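Local coordinates for hypothetical protein SpyM3_0169 (Streptococcus pyogenes, PDB 1PG6), which is of unknown function but belongs to the AIM24 family of the cupin clan, named for mitochondrial biogenesis, and binds calcium ions in the crystal, at residues His32-Val44 with Gly118-Lys130. Residues are numbered along the deposited sequence; the frame is centred on the assembly and turned at random.
Sequences HGGSVYLQQGSMV and GAFLALDGSAQYK. With CA (calcium ion), chain C.
Tyr37 and Leu123 form the hydrogen-bonded pair at the middle of an antiparallel ladder in which strands 35-39 and 120-124 run at 175° to each other. Tyr37 N reaches Leu123 O at 2.8 Å, and Leu123 N returns a bond to Tyr37 O; Gln39 N to Leu121 O and Gly125 N to Ser35 O extend the ladder in both directions. On the face carrying Tyr37 and Leu123, the Tyr37 ring packs against segment 118-130. Tyr37 sends CG anti to its carbonyl carbon (chi1 -63°), laying the ring alongside strand 120-124 with Asp124 O at its edge. Tyr129 then points its own edge at one face of that ring, a T-shaped pair with CE2 4.0 Å from Tyr37 CD2, while Tyr129 OH is hydrogen-bonded to Ser79 N. Phe120 CZ closes on Tyr37 CB at 4.0 Å. On the face of Leu38 and Ala122, Val36 CG2 meets Ala122 CB at 4.1 Å, and Leu95 covers Leu38 and Ala122. Past the strand, a type II turn lets Gln39 O accept from both Ser42 N and Ser42 OG, and Gly41 O and Met43 O hold a calcium ion. A classic beta bulge in strand 120-124 sets Leu121 and Ala122 together opposite Leu159 of strand 156-161, within a six-stranded antiparallel sheet consistent with a cupin-like fold.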
loop_
_atom_site.group_PDB
_atom_site.type_symbol
_atom_site.label_atom_id
_atom_site.label_comp_id
_atom_site.label_asym_id
_atom_site.label_seq_id
_atom_site.Cartn_x
_atom_site.Cartn_y
_atom_site.Cartn_z
ATOM N N HIS A 32 19.634 15.652 -3.865
ATOM C CA HIS A 32 19.329 16.378 -5.088
ATOM C C HIS A 32 18.913 15.394 -6.177
ATOM O O HIS A 32 19.571 14.375 -6.386
ATOM C CB HIS A 32 20.549 17.174 -5.553
ATOM C CG HIS A 32 20.319 17.938 -6.816
ATOM N ND1 HIS A 32 19.336 18.899 -6.936
ATOM C CD2 HIS A 32 20.934 17.881 -8.020
ATOM C CE1 HIS A 32 19.356 19.398 -8.158
ATOM N NE2 HIS A 32 20.318 18.796 -8.838
ATOM N N GLY A 33 17.812 15.699 -6.859
ATOM C CA GLY A 33 17.333 14.830 -7.919
ATOM C C GLY A 33 16.599 13.595 -7.427
ATOM O O GLY A 33 16.107 12.805 -8.231
ATOM N N GLY A 34 16.519 13.427 -6.111
ATOM C CA GLY A 34 15.837 12.270 -5.553
ATOM C C GLY A 34 14.327 12.416 -5.546
ATOM O O GLY A 34 13.800 13.527 -5.480
ATOM N N SER A 35 13.621 11.291 -5.612
ATOM C CA SER A 35 12.164 11.321 -5.613
ATOM C C SER A 35 11.579 10.137 -4.863
ATOM O O SER A 35 12.275 9.172 -4.546
ATOM C CB SER A 35 11.632 11.303 -7.046
ATOM O OG SER A 35 11.848 10.036 -7.641
ATOM N N VAL A 36 10.284 10.217 -4.593
ATOM C CA VAL A 36 9.600 9.147 -3.894
ATOM C C VAL A 36 8.119 9.163 -4.220
ATOM O O VAL A 36 7.506 10.228 -4.327
ATOM C CB VAL A 36 9.780 9.277 -2.364
ATOM C CG1 VAL A 36 9.284 10.632 -1.889
ATOM C CG2 VAL A 36 9.042 8.158 -1.655
ATOM N N TYR A 37 7.557 7.972 -4.397
ATOM C CA TYR A 37 6.134 7.823 -4.668
ATOM C C TYR A 37 5.472 7.796 -3.297
ATOM O O TYR A 37 6.007 7.193 -2.364
ATOM C CB TYR A 37 5.835 6.499 -5.374
ATOM C CG TYR A 37 6.462 6.333 -6.740
ATOM C CD1 TYR A 37 7.736 5.780 -6.887
ATOM C CD2 TYR A 37 5.769 6.711 -7.889
ATOM C CE1 TYR A 37 8.302 5.604 -8.151
ATOM C CE2 TYR A 37 6.327 6.541 -9.154
ATOM C CZ TYR A 37 7.587 5.989 -9.280
ATOM O OH TYR A 37 8.131 5.811 -10.535
ATOM N N LEU A 38 4.311 8.428 -3.169
ATOM C CA LEU A 38 3.623 8.446 -1.883
ATOM C C LEU A 38 2.111 8.334 -1.974
ATOM O O LEU A 38 1.492 8.732 -2.964
ATOM C CB LEU A 38 3.973 9.716 -1.101
ATOM C CG LEU A 38 3.719 11.045 -1.811
ATOM C CD1 LEU A 38 2.923 11.990 -0.924
ATOM C CD2 LEU A 38 5.059 11.658 -2.185
ATOM N N GLN A 39 1.535 7.772 -0.920
ATOM C CA GLN A 39 0.095 7.610 -0.792
ATOM C C GLN A 39 -0.529 8.995 -0.928
ATOM O O GLN A 39 -0.128 9.929 -0.235
ATOM C CB GLN A 39 -0.209 7.026 0.588
ATOM C CG GLN A 39 -1.670 6.976 0.982
ATOM C CD GLN A 39 -1.843 6.534 2.425
ATOM O OE1 GLN A 39 -1.765 5.343 2.737
ATOM N NE2 GLN A 39 -2.050 7.498 3.320
ATOM N N GLN A 40 -1.500 9.133 -1.824
ATOM C CA GLN A 40 -2.131 10.428 -2.022
ATOM C C GLN A 40 -2.600 10.998 -0.690
ATOM O O GLN A 40 -3.242 10.305 0.096
ATOM C CB GLN A 40 -3.330 10.315 -2.964
ATOM C CG GLN A 40 -3.904 11.667 -3.342
ATOM C CD GLN A 40 -5.285 11.578 -3.957
ATOM O OE1 GLN A 40 -5.765 12.535 -4.562
ATOM N NE2 GLN A 40 -5.939 10.433 -3.793
ATOM N N GLY A 41 -2.258 12.259 -0.444
ATOM C CA GLY A 41 -2.658 12.920 0.782
ATOM C C GLY A 41 -1.829 12.622 2.021
ATOM O O GLY A 41 -2.114 13.173 3.075
ATOM N N SER A 42 -0.800 11.788 1.916
ATOM C CA SER A 42 -0.000 11.444 3.096
ATOM C C SER A 42 1.010 12.502 3.524
ATOM O O SER A 42 1.596 12.412 4.603
ATOM C CB SER A 42 0.719 10.102 2.892
ATOM O OG SER A 42 1.671 10.173 1.843
HETATM N N MSE A 43 1.213 13.519 2.694
HETATM C CA MSE A 43 2.163 14.577 3.034
HETATM C C MSE A 43 1.760 15.349 4.299
HETATM O O MSE A 43 0.611 15.717 4.452
HETATM C CB MSE A 43 2.264 15.558 1.864
HETATM C CG MSE A 43 3.233 16.686 2.105
HETATM SE SE MSE A 43 5.035 16.057 2.049
HETATM C CE MSE A 43 5.231 16.113 0.122
ATOM N N VAL A 44 2.698 15.591 5.209
ATOM C CA VAL A 44 2.395 16.362 6.415
ATOM C C VAL A 44 3.071 17.716 6.249
ATOM O O VAL A 44 2.489 18.761 6.539
ATOM C CB VAL A 44 2.930 15.679 7.685
ATOM C CG1 VAL A 44 2.643 16.541 8.908
ATOM C CG2 VAL A 44 2.275 14.308 7.831
ATOM N N GLY A 118 -4.669 0.387 0.059
ATOM C CA GLY A 118 -4.587 1.080 1.325
ATOM C C GLY A 118 -3.333 0.756 2.102
ATOM O O GLY A 118 -3.000 1.467 3.040
ATOM N N ALA A 119 -2.624 -0.304 1.725
ATOM C CA ALA A 119 -1.410 -0.667 2.458
ATOM C C ALA A 119 -0.170 0.105 2.013
ATOM O O ALA A 119 0.843 0.124 2.717
ATOM C CB ALA A 119 -1.148 -2.172 2.342
ATOM N N PHE A 120 -0.237 0.729 0.844
ATOM C CA PHE A 120 0.898 1.481 0.329
ATOM C C PHE A 120 1.066 2.841 0.984
ATOM O O PHE A 120 0.100 3.590 1.150
ATOM C CB PHE A 120 0.764 1.698 -1.181
ATOM C CG PHE A 120 1.853 2.553 -1.768
ATOM C CD1 PHE A 120 3.147 2.059 -1.895
ATOM C CD2 PHE A 120 1.590 3.856 -2.179
ATOM C CE1 PHE A 120 4.163 2.847 -2.421
ATOM C CE2 PHE A 120 2.601 4.652 -2.708
ATOM C CZ PHE A 120 3.891 4.146 -2.829
ATOM N N LEU A 121 2.302 3.159 1.356
ATOM C CA LEU A 121 2.601 4.464 1.943
ATOM C C LEU A 121 3.644 5.210 1.120
ATOM O O LEU A 121 3.450 6.376 0.777
ATOM C CB LEU A 121 3.092 4.330 3.393
ATOM C CG LEU A 121 3.548 5.657 4.010
ATOM C CD1 LEU A 121 2.436 6.687 3.907
ATOM C CD2 LEU A 121 3.946 5.450 5.473
ATOM N N ALA A 122 4.749 4.540 0.801
ATOM C CA ALA A 122 5.808 5.182 0.028
ATOM C C ALA A 122 6.710 4.191 -0.691
ATOM O O ALA A 122 6.808 3.016 -0.324
ATOM C CB ALA A 122 6.647 6.081 0.931
ATOM N N LEU A 123 7.392 4.685 -1.718
ATOM C CA LEU A 123 8.280 3.849 -2.505
ATOM C C LEU A 123 9.378 4.688 -3.132
ATOM O O LEU A 123 9.116 5.759 -3.674
ATOM C CB LEU A 123 7.480 3.149 -3.607
ATOM C CG LEU A 123 8.254 2.225 -4.554
ATOM C CD1 LEU A 123 8.747 0.997 -3.800
ATOM C CD2 LEU A 123 7.341 1.804 -5.701
ATOM N N ASP A 124 10.609 4.199 -3.048
ATOM C CA ASP A 124 11.747 4.894 -3.634
ATOM C C ASP A 124 11.481 5.180 -5.106
ATOM O O ASP A 124 10.927 4.342 -5.817
ATOM C CB ASP A 124 13.008 4.038 -3.500
ATOM C CG ASP A 124 13.945 4.552 -2.434
ATOM O OD1 ASP A 124 14.286 3.783 -1.511
ATOM O OD2 ASP A 124 14.345 5.732 -2.524
ATOM N N GLY A 125 11.865 6.370 -5.555
ATOM C CA GLY A 125 11.661 6.730 -6.945
ATOM C C GLY A 125 12.464 5.832 -7.868
ATOM O O GLY A 125 12.186 5.747 -9.064
ATOM N N SER A 126 13.468 5.164 -7.311
ATOM C CA SER A 126 14.314 4.264 -8.084
ATOM C C SER A 126 13.595 2.949 -8.373
ATOM O O SER A 126 13.980 2.210 -9.278
ATOM C CB SER A 126 15.609 3.981 -7.324
ATOM O OG SER A 126 15.341 3.383 -6.068
ATOM N N ALA A 127 12.552 2.659 -7.601
ATOM C CA ALA A 127 11.788 1.432 -7.785
ATOM C C ALA A 127 10.602 1.659 -8.715
ATOM O O ALA A 127 10.323 2.786 -9.120
ATOM C CB ALA A 127 11.301 0.904 -6.434
ATOM N N GLN A 128 9.899 0.577 -9.033
ATOM C CA GLN A 128 8.750 0.639 -9.924
ATOM C C GLN A 128 7.594 -0.162 -9.323
ATOM O O GLN A 128 7.792 -0.970 -8.415
ATOM C CB GLN A 128 9.133 0.047 -11.284
ATOM C CG GLN A 128 8.236 0.457 -12.441
ATOM C CD GLN A 128 8.649 1.783 -13.064
ATOM O OE1 GLN A 128 7.939 2.332 -13.910
ATOM N NE2 GLN A 128 9.807 2.300 -12.655
ATOM N N TYR A 129 6.387 0.061 -9.826
ATOM C CA TYR A 129 5.232 -0.670 -9.328
ATOM C C TYR A 129 4.184 -0.811 -10.420
ATOM O O TYR A 129 4.165 -0.046 -11.385
ATOM C CB TYR A 129 4.619 0.057 -8.120
ATOM C CG TYR A 129 3.745 1.241 -8.485
ATOM C CD1 TYR A 129 2.394 1.067 -8.786
ATOM C CD2 TYR A 129 4.276 2.525 -8.565
ATOM C CE1 TYR A 129 1.593 2.146 -9.158
ATOM C CE2 TYR A 129 3.485 3.613 -8.939
ATOM C CZ TYR A 129 2.149 3.416 -9.233
ATOM O OH TYR A 129 1.366 4.485 -9.604
ATOM N N LYS A 130 3.315 -1.797 -10.259
ATOM C CA LYS A 130 2.237 -2.017 -11.204
ATOM C C LYS A 130 0.988 -2.396 -10.421
ATOM O O LYS A 130 1.067 -3.085 -9.404
ATOM C CB LYS A 130 2.589 -3.138 -12.179
ATOM C CG LYS A 130 1.531 -3.360 -13.241
ATOM C CD LYS A 130 1.858 -4.555 -14.122
ATOM C CE LYS A 130 0.778 -4.763 -15.176
ATOM N NZ LYS A 130 -0.569 -4.932 -14.555
HETATM CA CA CA C . -1.794 15.473 3.964
HETATM O O HOH W 1 -4.197 15.767 3.222
#